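PDB 3D4O: dipicolinate synthase subunit A from Bacillus halodurans, which probably forms, with its partner subunit, the oxidoreductase that makes dipicolinate, the spore compound, from dihydrodipicolinate using a nicotinamide cofactor. Local coordinates for residues I135-G140 against G164-S169. Numbering follows the deposited sequence.
Sequences IPTAEG and GRVGMS
The flat group at this contact is the backbone carbonyl of Ser169. The methyl of Ala138 sits over one face of it, with Ala138 CB 4.0 Å from Ser169 O and 4.3 Å from Ser169 C. The setting is a Rossmann-type domain: 164-169 begins the helix that follows strand 157-161, the first strand of the second parallel sheet, with Gly164 and Gly167 in a probable GxGxxG dinucleotide-binding turn, and helix 127-148 packs against it. The nearest CA atoms, Ala138 CA and Ser169 CA, are 6.5 Å apart, a spacing that the small side chain of Ala138 allows. Contact between 135-140 and 164-169 is sparse: one methyl on a carbonyl and one methyl pair. Ser169 OG hydrogen-bonds to Ser134 OG, a further tie between the helices. Arg165 NH1 adds a salt bridge to Asp127, while Glu139 takes the backbone N-H groups of Ile153 and His154 of the second subunit. Thr137 gives OG1 to Asn133 O in its own helix, which leaves CG2, anti to the backbone N, as the branch facing Val166. There Val166 CG1 points its end at the flank of Thr137 CG2, 4.4 Å away.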
ATOM      1  N   ILE C 135     -11.483   7.655   6.017  1.00 37.96           N
ATOM      2  CA  ILE C 135     -10.354   6.985   6.705  1.00 35.84           C
ATOM      3  C   ILE C 135      -9.905   5.728   5.919  1.00 37.43           C
ATOM      4  O   ILE C 135      -8.759   5.635   5.474  1.00 38.27           O
ATOM      5  CB  ILE C 135     -10.647   6.690   8.172  1.00 34.67           C
ATOM      6  CG1 ILE C 135     -10.866   8.019   8.908  1.00 34.68           C
ATOM      7  CG2 ILE C 135      -9.479   5.946   8.816  1.00 32.12           C
ATOM      8  CD1 ILE C 135     -11.328   7.872  10.334  1.00 34.69           C
ATOM      9  N   PRO C 136     -10.804   4.761   5.720  1.00 35.58           N
ATOM     10  CA  PRO C 136     -10.329   3.669   4.897  1.00 35.93           C
ATOM     11  C   PRO C 136     -10.017   4.077   3.449  1.00 38.80           C
ATOM     12  O   PRO C 136      -9.197   3.440   2.792  1.00 40.23           O
ATOM     13  CB  PRO C 136     -11.488   2.652   4.934  1.00 34.52           C
ATOM     14  CG  PRO C 136     -12.738   3.510   5.288  1.00 38.38           C
ATOM     15  CD  PRO C 136     -12.153   4.540   6.249  1.00 35.38           C
ATOM     16  N   THR C 137     -10.686   5.102   2.933  1.00 38.51           N
ATOM     17  CA  THR C 137     -10.404   5.548   1.570  1.00 38.42           C
ATOM     18  C   THR C 137      -8.936   5.986   1.466  1.00 38.96           C
ATOM     19  O   THR C 137      -8.249   5.627   0.504  1.00 38.17           O
ATOM     20  CB  THR C 137     -11.320   6.681   1.092  1.00 40.91           C
ATOM     21  OG1 THR C 137     -12.679   6.214   1.051  1.00 39.57           O
ATOM     22  CG2 THR C 137     -10.916   7.122  -0.295  1.00 38.80           C
ATOM     23  N   ALA C 138      -8.465   6.705   2.492  1.00 39.46           N
ATOM     24  CA  ALA C 138      -7.044   7.212   2.568  1.00 39.42           C
ATOM     25  C   ALA C 138      -6.091   6.064   2.688  1.00 37.99           C
ATOM     26  O   ALA C 138      -5.035   6.050   2.063  1.00 38.41           O
ATOM     27  CB  ALA C 138      -6.832   8.146   3.721  1.00 36.34           C
ATOM     28  N   GLU C 139      -6.491   5.095   3.492  1.00 36.86           N
ATOM     29  CA  GLU C 139      -5.693   3.898   3.689  1.00 35.56           C
ATOM     30  C   GLU C 139      -5.504   3.195   2.383  1.00 34.71           C
ATOM     31  O   GLU C 139      -4.404   2.807   2.033  1.00 35.04           O
ATOM     32  CB  GLU C 139      -6.276   2.947   4.741  1.00 36.45           C
ATOM     33  CG  GLU C 139      -6.043   3.523   6.135  1.00 34.39           C
ATOM     34  CD  GLU C 139      -6.379   2.605   7.288  1.00 33.26           C
ATOM     35  OE1 GLU C 139      -6.472   1.349   7.122  1.00 36.47           O
ATOM     36  OE2 GLU C 139      -6.475   3.137   8.421  1.00 36.44           O
ATOM     37  N   GLY C 140      -6.583   3.063   1.640  1.00 34.04           N
ATOM     38  CA  GLY C 140      -6.514   2.408   0.345  1.00 34.24           C
ATOM     39  C   GLY C 140      -5.676   3.199  -0.643  1.00 33.72           C
ATOM     40  O   GLY C 140      -4.961   2.635  -1.453  1.00 34.89           O
ATOM     41  N   GLY C 164     -11.772  18.962   0.615  1.00 39.48           N
ATOM     42  CA  GLY C 164     -13.075  18.569   1.131  1.00 38.59           C
ATOM     43  C   GLY C 164     -12.911  17.474   2.183  1.00 37.60           C
ATOM     44  O   GLY C 164     -11.811  17.254   2.734  1.00 36.06           O
ATOM     45  N   ARG C 165     -13.997  16.749   2.411  1.00 36.05           N
ATOM     46  CA  ARG C 165     -14.038  15.729   3.474  1.00 35.92           C
ATOM     47  C   ARG C 165     -13.009  14.647   3.255  1.00 36.57           C
ATOM     48  O   ARG C 165     -12.387  14.157   4.196  1.00 38.31           O
ATOM     49  CB  ARG C 165     -15.454  15.137   3.624  1.00 37.06           C
ATOM     50  CG  ARG C 165     -16.530  16.209   3.991  1.00 40.32           C
ATOM     51  CD  ARG C 165     -17.970  15.778   3.728  1.00 46.30           C
ATOM     52  NE  ARG C 165     -18.148  15.207   2.392  1.00 48.44           N
ATOM     53  CZ  ARG C 165     -19.276  14.664   1.944  1.00 47.78           C
ATOM     54  NH1 ARG C 165     -20.358  14.633   2.699  1.00 45.85           N
ATOM     55  NH2 ARG C 165     -19.315  14.139   0.737  1.00 47.18           N
ATOM     56  N   VAL C 166     -12.771  14.293   2.007  1.00 35.40           N
ATOM     57  CA  VAL C 166     -11.835  13.219   1.757  1.00 36.74           C
ATOM     58  C   VAL C 166     -10.392  13.722   1.652  1.00 36.71           C
ATOM     59  O   VAL C 166      -9.429  13.116   2.175  1.00 38.08           O
ATOM     60  CB  VAL C 166     -12.164  12.501   0.463  1.00 37.78           C
ATOM     61  CG1 VAL C 166     -11.070  11.460   0.152  1.00 35.67           C
ATOM     62  CG2 VAL C 166     -13.588  11.850   0.562  1.00 36.61           C
ATOM     63  N   GLY C 167     -10.286  14.817   0.930  1.00 34.62           N
ATOM     64  CA  GLY C 167      -9.019  15.431   0.607  1.00 37.28           C
ATOM     65  C   GLY C 167      -8.276  15.761   1.868  1.00 38.17           C
ATOM     66  O   GLY C 167      -7.081  15.609   1.937  1.00 39.73           O
HETATM   67  N   MSE C 168      -9.017  16.211   2.871  1.00 38.98           N
HETATM   68  CA  MSE C 168      -8.405  16.570   4.135  1.00 40.01           C
HETATM   69  C   MSE C 168      -7.791  15.351   4.829  1.00 41.24           C
HETATM   70  O   MSE C 168      -6.733  15.444   5.444  1.00 41.99           O
HETATM   71  CB  MSE C 168      -9.396  17.264   5.054  1.00 40.01           C
HETATM   72  CG  MSE C 168      -8.866  17.334   6.470  1.00 43.73           C
HETATM   73 SE   MSE C 168      -9.691  18.696   7.480  0.75 54.13          SE
HETATM   74  CE  MSE C 168      -9.034  19.966   6.222  1.00 22.33           C
ATOM     75  N   SER C 169      -8.452  14.207   4.703  1.00 39.96           N
ATOM     76  CA  SER C 169      -7.980  12.959   5.350  1.00 40.66           C
ATOM     77  C   SER C 169      -6.810  12.342   4.600  1.00 39.97           C
ATOM     78  O   SER C 169      -5.896  11.766   5.181  1.00 41.38           O
ATOM     79  CB  SER C 169      -9.096  11.918   5.359  1.00 39.62           C
ATOM     80  OG  SER C 169     -10.184  12.386   6.118  1.00 42.15           O
TER